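Local structure of malonyl CoA reductase (malonate semialdehyde-forming) (Sulfolobus tokodaii, 2EP5) at residues A2-G14 and P28-K41. The protein probably reduces malonyl-CoA to malonate semialdehyde with NADPH, as a member of the aspartate-semialdehyde dehydrogenase family. Residues are numbered along the deposited sequence; the frame is centred on the assembly and turned at random.
Sequences ADKIKVSLLGSTG and PYLELVKVSASPSK
Val7 and Leu9 meet Leu30, Leu32 and Val35 on the buried face of two neighbouring parallel strands, 5-10 and 30-36. With helix 15-24 they form the first beta-alpha-beta unit of the Rossmann-type NAD-binding domain. Packing is tight on this face. Leu32 swings CG to the side opposite the backbone N (chi1 176°), which brings CD1 to within 4.0 Å of Leu9 CB. Val7 CG1 lies 4.2 Å from Leu30 CG. Helix 15-24 covers Leu9 and Leu30, and helix 334-347 also touches Leu30. The backbone ladder is regular up to Val33 N to Val7 O, 3.0 Å. A beta bulge then shifts the register by one, and Leu9 N bonds to Lys34 O.

The face with Lys6 and Glu31 is more polar and opens to solvent at that end. Lys6, exposed, and Glu31, partly so, run side by side, in a long salt bridge of 3.6 Å from NZ to OE1. Lys34 turns its amine away to the backbone O of Asp74.

Just past strand 5-10, Ser12 bonds back to Ser36. Ser36 O takes two bonds from Ser12: the backbone N lies nearly in line with the C=O, at 3.1 Å, while OG sits above the carbonyl plane, 2.8 Å from Ser36 O. An alanine here removes OG, and the turn after strand 5-10 would probably be less firmly fixed. Ser12 OG also lies 3.4 Å from Val35 CB.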
ATOM      1  N   ALA A   2      -4.395  23.573  39.307  1.00 38.92           N
ATOM      2  CA  ALA A   2      -3.121  24.316  39.092  1.00 38.68           C
ATOM      3  C   ALA A   2      -3.381  25.674  38.451  1.00 38.43           C
ATOM      4  O   ALA A   2      -4.479  25.941  37.960  1.00 36.96           O
ATOM      5  CB  ALA A   2      -2.186  23.496  38.212  1.00 38.61           C
ATOM      6  N   ASP A   3      -2.370  26.537  38.471  1.00 38.52           N
ATOM      7  CA  ASP A   3      -2.506  27.854  37.862  1.00 39.52           C
ATOM      8  C   ASP A   3      -2.273  27.706  36.370  1.00 39.45           C
ATOM      9  O   ASP A   3      -1.178  27.346  35.931  1.00 40.55           O
ATOM     10  CB  ASP A   3      -1.498  28.837  38.456  1.00 40.12           C
ATOM     11  CG  ASP A   3      -1.791  29.158  39.905  1.00 41.02           C
ATOM     12  OD1 ASP A   3      -2.925  29.600  40.196  1.00 40.37           O
ATOM     13  OD2 ASP A   3      -0.888  28.968  40.747  1.00 41.50           O
ATOM     14  N   LYS A   4      -3.313  27.982  35.595  1.00 38.30           N
ATOM     15  CA  LYS A   4      -3.241  27.854  34.152  1.00 38.28           C
ATOM     16  C   LYS A   4      -2.423  28.918  33.428  1.00 36.57           C
ATOM     17  O   LYS A   4      -2.401  30.078  33.819  1.00 37.92           O
ATOM     18  CB  LYS A   4      -4.656  27.814  33.568  1.00 38.15           C
ATOM     19  CG  LYS A   4      -5.269  26.415  33.521  1.00 40.29           C
ATOM     20  CD  LYS A   4      -5.416  25.796  34.903  1.00 39.54           C
ATOM     21  CE  LYS A   4      -5.835  24.327  34.821  1.00 39.35           C
ATOM     22  NZ  LYS A   4      -7.114  24.110  34.084  1.00 34.44           N
ATOM     23  N   ILE A   5      -1.736  28.490  32.374  1.00 35.22           N
ATOM     24  CA  ILE A   5      -0.945  29.377  31.531  1.00 32.46           C
ATOM     25  C   ILE A   5      -1.714  29.384  30.214  1.00 31.51           C
ATOM     26  O   ILE A   5      -1.886  28.341  29.577  1.00 30.24           O
ATOM     27  CB  ILE A   5       0.484  28.829  31.288  1.00 32.58           C
ATOM     28  CG1 ILE A   5       1.318  28.945  32.561  1.00 34.20           C
ATOM     29  CG2 ILE A   5       1.165  29.607  30.180  1.00 31.36           C
ATOM     30  CD1 ILE A   5       0.819  28.106  33.708  1.00 38.62           C
ATOM     31  N   LYS A   6      -2.194  30.556  29.817  1.00 30.52           N
ATOM     32  CA  LYS A   6      -2.969  30.687  28.589  1.00 30.50           C
ATOM     33  C   LYS A   6      -2.112  30.694  27.330  1.00 29.40           C
ATOM     34  O   LYS A   6      -1.183  31.488  27.202  1.00 30.45           O
ATOM     35  CB  LYS A   6      -3.819  31.953  28.665  1.00 32.53           C
ATOM     36  CG  LYS A   6      -4.871  31.882  29.761  1.00 35.47           C
ATOM     37  CD  LYS A   6      -5.686  33.155  29.857  1.00 36.46           C
ATOM     38  CE  LYS A   6      -6.913  32.939  30.735  1.00 41.11           C
ATOM     39  NZ  LYS A   6      -6.579  32.322  32.058  1.00 42.65           N
ATOM     40  N   VAL A   7      -2.430  29.804  26.398  1.00 28.35           N
ATOM     41  CA  VAL A   7      -1.674  29.715  25.155  1.00 25.24           C
ATOM     42  C   VAL A   7      -2.543  29.810  23.900  1.00 25.52           C
ATOM     43  O   VAL A   7      -3.750  29.562  23.936  1.00 24.85           O
ATOM     44  CB  VAL A   7      -0.872  28.390  25.090  1.00 25.18           C
ATOM     45  CG1 VAL A   7       0.002  28.249  26.336  1.00 22.79           C
ATOM     46  CG2 VAL A   7      -1.825  27.195  24.950  1.00 19.67           C
ATOM     47  N   SER A   8      -1.923  30.200  22.794  1.00 24.89           N
ATOM     48  CA  SER A   8      -2.626  30.275  21.521  1.00 24.31           C
ATOM     49  C   SER A   8      -1.836  29.372  20.574  1.00 23.34           C
ATOM     50  O   SER A   8      -0.685  29.045  20.852  1.00 20.74           O
ATOM     51  CB  SER A   8      -2.652  31.708  20.992  1.00 22.87           C
ATOM     52  OG  SER A   8      -1.375  32.123  20.568  1.00 23.61           O
ATOM     53  N   LEU A   9      -2.449  28.968  19.467  1.00 24.07           N
ATOM     54  CA  LEU A   9      -1.783  28.084  18.517  1.00 23.77           C
ATOM     55  C   LEU A   9      -1.891  28.550  17.067  1.00 24.08           C
ATOM     56  O   LEU A   9      -2.995  28.675  16.528  1.00 24.19           O
ATOM     57  CB  LEU A   9      -2.357  26.670  18.643  1.00 22.15           C
ATOM     58  CG  LEU A   9      -1.793  25.584  17.715  1.00 26.12           C
ATOM     59  CD1 LEU A   9      -0.315  25.349  18.022  1.00 22.45           C
ATOM     60  CD2 LEU A   9      -2.592  24.290  17.887  1.00 21.69           C
ATOM     61  N   LEU A  10      -0.740  28.814  16.449  1.00 22.75           N
ATOM     62  CA  LEU A  10      -0.675  29.234  15.050  1.00 22.04           C
ATOM     63  C   LEU A  10      -0.570  27.980  14.171  1.00 21.63           C
ATOM     64  O   LEU A  10       0.113  27.026  14.530  1.00 17.13           O
ATOM     65  CB  LEU A  10       0.542  30.135  14.823  1.00 23.02           C
ATOM     66  CG  LEU A  10       0.430  31.649  15.091  1.00 25.71           C
ATOM     67  CD1 LEU A  10      -0.395  31.941  16.343  1.00 26.05           C
ATOM     68  CD2 LEU A  10       1.825  32.217  15.221  1.00 22.39           C
ATOM     69  N   GLY A  11      -1.247  27.984  13.026  1.00 21.41           N
ATOM     70  CA  GLY A  11      -1.217  26.822  12.158  1.00 23.12           C
ATOM     71  C   GLY A  11      -1.749  25.622  12.924  1.00 23.49           C
ATOM     72  O   GLY A  11      -1.053  24.620  13.087  1.00 23.37           O
ATOM     73  N   SER A  12      -2.988  25.737  13.398  1.00 22.45           N
ATOM     74  CA  SER A  12      -3.645  24.699  14.186  1.00 22.03           C
ATOM     75  C   SER A  12      -4.439  23.713  13.339  1.00 23.18           C
ATOM     76  O   SER A  12      -4.946  22.717  13.845  1.00 22.36           O
ATOM     77  CB  SER A  12      -4.598  25.346  15.190  1.00 22.52           C
ATOM     78  OG  SER A  12      -5.637  26.048  14.518  1.00 20.90           O
ATOM     79  N   THR A  13      -4.535  24.001  12.049  1.00 25.14           N
ATOM     80  CA  THR A  13      -5.292  23.182  11.107  1.00 25.41           C
ATOM     81  C   THR A  13      -4.530  22.002  10.496  1.00 24.94           C
ATOM     82  O   THR A  13      -5.135  20.993  10.128  1.00 26.60           O
ATOM     83  CB  THR A  13      -5.853  24.100   9.992  1.00 25.75           C
ATOM     84  OG1 THR A  13      -7.052  24.726  10.462  1.00 29.01           O
ATOM     85  CG2 THR A  13      -6.131  23.340   8.729  1.00 28.39           C
ATOM     86  N   GLY A  14      -3.213  22.117  10.387  1.00 22.37           N
ATOM     87  CA  GLY A  14      -2.433  21.036   9.809  1.00 22.17           C
ATOM     88  C   GLY A  14      -2.330  19.812  10.701  1.00 22.83           C
ATOM     89  O   GLY A  14      -2.967  19.750  11.754  1.00 22.10           O
ATOM     90  N   PRO A  28      -2.712  19.648  31.957  1.00 33.80           N
ATOM     91  CA  PRO A  28      -2.859  20.084  33.353  1.00 33.56           C
ATOM     92  C   PRO A  28      -2.934  21.605  33.561  1.00 34.08           C
ATOM     93  O   PRO A  28      -3.889  22.096  34.157  1.00 34.51           O
ATOM     94  CB  PRO A  28      -1.631  19.477  34.032  1.00 32.37           C
ATOM     95  CG  PRO A  28      -1.435  18.218  33.283  1.00 32.14           C
ATOM     96  CD  PRO A  28      -1.649  18.630  31.843  1.00 32.12           C
ATOM     97  N   TYR A  29      -1.931  22.344  33.084  1.00 34.42           N
ATOM     98  CA  TYR A  29      -1.920  23.799  33.256  1.00 33.22           C
ATOM     99  C   TYR A  29      -1.894  24.659  31.990  1.00 33.44           C
ATOM    100  O   TYR A  29      -2.150  25.859  32.058  1.00 33.91           O
ATOM    101  CB  TYR A  29      -0.766  24.225  34.168  1.00 32.47           C
ATOM    102  CG  TYR A  29       0.571  23.610  33.839  1.00 32.33           C
ATOM    103  CD1 TYR A  29       0.915  22.349  34.321  1.00 32.01           C
ATOM    104  CD2 TYR A  29       1.506  24.297  33.066  1.00 32.04           C
ATOM    105  CE1 TYR A  29       2.158  21.792  34.047  1.00 32.26           C
ATOM    106  CE2 TYR A  29       2.752  23.748  32.786  1.00 30.83           C
ATOM    107  CZ  TYR A  29       3.071  22.500  33.280  1.00 31.22           C
ATOM    108  OH  TYR A  29       4.311  21.961  33.028  1.00 32.54           O
ATOM    109  N   LEU A  30      -1.575  24.064  30.846  1.00 32.93           N
ATOM    110  CA  LEU A  30      -1.553  24.809  29.590  1.00 32.94           C
ATOM    111  C   LEU A  30      -2.985  24.879  29.059  1.00 33.12           C
ATOM    112  O   LEU A  30      -3.544  23.868  28.651  1.00 35.95           O
ATOM    113  CB  LEU A  30      -0.643  24.104  28.577  1.00 31.50           C
ATOM    114  CG  LEU A  30       0.773  24.635  28.311  1.00 31.06           C
ATOM    115  CD1 LEU A  30       1.378  25.242  29.559  1.00 30.00           C
ATOM    116  CD2 LEU A  30       1.633  23.500  27.777  1.00 28.19           C
ATOM    117  N   GLU A  31      -3.574  26.072  29.072  1.00 33.26           N
ATOM    118  CA  GLU A  31      -4.947  26.265  28.610  1.00 31.94           C
ATOM    119  C   GLU A  31      -5.037  26.917  27.233  1.00 30.47           C
ATOM    120  O   GLU A  31      -4.845  28.129  27.087  1.00 29.97           O
ATOM    121  CB  GLU A  31      -5.726  27.108  29.625  1.00 33.90           C
ATOM    122  CG  GLU A  31      -7.150  27.465  29.192  1.00 38.48           C
ATOM    123  CD  GLU A  31      -7.966  28.109  30.309  1.00 42.11           C
ATOM    124  OE1 GLU A  31      -7.425  28.986  31.019  1.00 43.53           O
ATOM    125  OE2 GLU A  31      -9.153  27.746  30.472  1.00 44.62           O
ATOM    126  N   LEU A  32      -5.346  26.104  26.229  1.00 27.85           N
ATOM    127  CA  LEU A  32      -5.470  26.583  24.862  1.00 27.09           C
ATOM    128  C   LEU A  32      -6.746  27.406  24.741  1.00 28.42           C
ATOM    129  O   LEU A  32      -7.857  26.874  24.853  1.00 27.61           O
ATOM    130  CB  LEU A  32      -5.501  25.400  23.893  1.00 25.19           C
ATOM    131  CG  LEU A  32      -5.725  25.716  22.413  1.00 26.41           C
ATOM    132  CD1 LEU A  32      -4.637  26.661  21.915  1.00 24.90           C
ATOM    133  CD2 LEU A  32      -5.733  24.414  21.612  1.00 24.35           C
ATOM    134  N   VAL A  33      -6.583  28.707  24.515  1.00 28.03           N
ATOM    135  CA  VAL A  33      -7.725  29.597  24.407  1.00 28.88           C
ATOM    136  C   VAL A  33      -7.891  30.201  23.026  1.00 29.15           C
ATOM    137  O   VAL A  33      -8.917  30.816  22.742  1.00 28.94           O
ATOM    138  CB  VAL A  33      -7.628  30.744  25.426  1.00 29.80           C
ATOM    139  CG1 VAL A  33      -7.492  30.174  26.832  1.00 30.32           C
ATOM    140  CG2 VAL A  33      -6.445  31.648  25.089  1.00 30.12           C
ATOM    141  N   LYS A  34      -6.888  30.028  22.171  1.00 28.96           N
ATOM    142  CA  LYS A  34      -6.949  30.577  20.815  1.00 30.20           C
ATOM    143  C   LYS A  34      -6.200  29.749  19.777  1.00 30.21           C
ATOM    144  O   LYS A  34      -5.055  29.345  19.980  1.00 29.23           O
ATOM    145  CB  LYS A  34      -6.406  32.017  20.786  1.00 29.55           C
ATOM    146  CG  LYS A  34      -7.325  33.046  21.426  1.00 28.39           C
ATOM    147  CD  LYS A  34      -6.692  34.417  21.466  1.00 26.65           C
ATOM    148  CE  LYS A  34      -7.680  35.436  21.999  1.00 26.04           C
ATOM    149  NZ  LYS A  34      -7.113  36.805  21.991  1.00 28.85           N
ATOM    150  N   VAL A  35      -6.872  29.504  18.660  1.00 29.65           N
ATOM    151  CA  VAL A  35      -6.294  28.750  17.566  1.00 29.95           C
ATOM    152  C   VAL A  35      -6.391  29.640  16.346  1.00 30.30           C
ATOM    153  O   VAL A  35      -7.374  30.372  16.168  1.00 28.96           O
ATOM    154  CB  VAL A  35      -7.054  27.427  17.303  1.00 28.14           C
ATOM    155  CG1 VAL A  35      -6.835  26.472  18.452  1.00 26.13           C
ATOM    156  CG2 VAL A  35      -8.539  27.702  17.122  1.00 28.71           C
ATOM    157  N   SER A  36      -5.360  29.579  15.515  1.00 31.36           N
ATOM    158  CA  SER A  36      -5.294  30.384  14.314  1.00 32.17           C
ATOM    159  C   SER A  36      -5.163  29.494  13.094  1.00 32.06           C
ATOM    160  O   SER A  36      -4.685  28.364  13.183  1.00 31.98           O
ATOM    161  CB  SER A  36      -4.097  31.335  14.409  1.00 34.04           C
ATOM    162  OG  SER A  36      -4.003  32.170  13.276  1.00 36.42           O
ATOM    163  N   ALA A  37      -5.609  30.011  11.955  1.00 32.57           N
ATOM    164  CA  ALA A  37      -5.550  29.291  10.693  1.00 32.12           C
ATOM    165  C   ALA A  37      -5.526  30.333   9.585  1.00 32.78           C
ATOM    166  O   ALA A  37      -5.293  31.518   9.847  1.00 33.57           O
ATOM    167  CB  ALA A  37      -6.765  28.383  10.541  1.00 30.87           C
ATOM    168  N   SER A  38      -5.774  29.894   8.355  1.00 32.01           N
ATOM    169  CA  SER A  38      -5.774  30.796   7.211  1.00 31.59           C
ATOM    170  C   SER A  38      -6.838  31.881   7.382  1.00 30.60           C
ATOM    171  O   SER A  38      -7.848  31.676   8.063  1.00 27.89           O
ATOM    172  CB  SER A  38      -6.023  30.013   5.918  1.00 30.84           C
ATOM    173  OG  SER A  38      -7.327  29.458   5.905  1.00 34.54           O
ATOM    174  N   PRO A  39      -6.619  33.050   6.754  1.00 30.55           N
ATOM    175  CA  PRO A  39      -7.497  34.226   6.784  1.00 30.93           C
ATOM    176  C   PRO A  39      -8.992  33.977   6.570  1.00 30.79           C
ATOM    177  O   PRO A  39      -9.823  34.458   7.340  1.00 28.85           O
ATOM    178  CB  PRO A  39      -6.905  35.120   5.696  1.00 30.25           C
ATOM    179  CG  PRO A  39      -5.440  34.820   5.801  1.00 31.95           C
ATOM    180  CD  PRO A  39      -5.439  33.308   5.907  1.00 30.32           C
ATOM    181  N   SER A  40      -9.326  33.241   5.517  1.00 30.32           N
ATOM    182  CA  SER A  40     -10.720  32.952   5.202  1.00 31.01           C
ATOM    183  C   SER A  40     -11.456  32.168   6.285  1.00 30.17           C
ATOM    184  O   SER A  40     -12.682  32.107   6.277  1.00 32.13           O
ATOM    185  CB  SER A  40     -10.807  32.192   3.876  1.00 31.05           C
ATOM    186  OG  SER A  40     -10.033  31.006   3.914  1.00 33.95           O
ATOM    187  N   LYS A  41     -10.717  31.575   7.216  1.00 29.06           N
ATOM    188  CA  LYS A  41     -11.327  30.793   8.290  1.00 28.76           C
ATOM    189  C   LYS A  41     -11.517  31.618   9.567  1.00 27.63           C
ATOM    190  O   LYS A  41     -12.255  31.219  10.469  1.00 26.16           O
ATOM    191  CB  LYS A  41     -10.463  29.570   8.602  1.00 30.64           C
ATOM    192  CG  LYS A  41     -10.145  28.703   7.394  1.00 34.86           C
ATOM    193  CD  LYS A  41      -9.051  27.692   7.731  1.00 40.46           C
ATOM    194  CE  LYS A  41      -8.602  26.880   6.512  1.00 42.47           C
ATOM    195  NZ  LYS A  41      -7.310  26.164   6.775  1.00 40.56           N
TER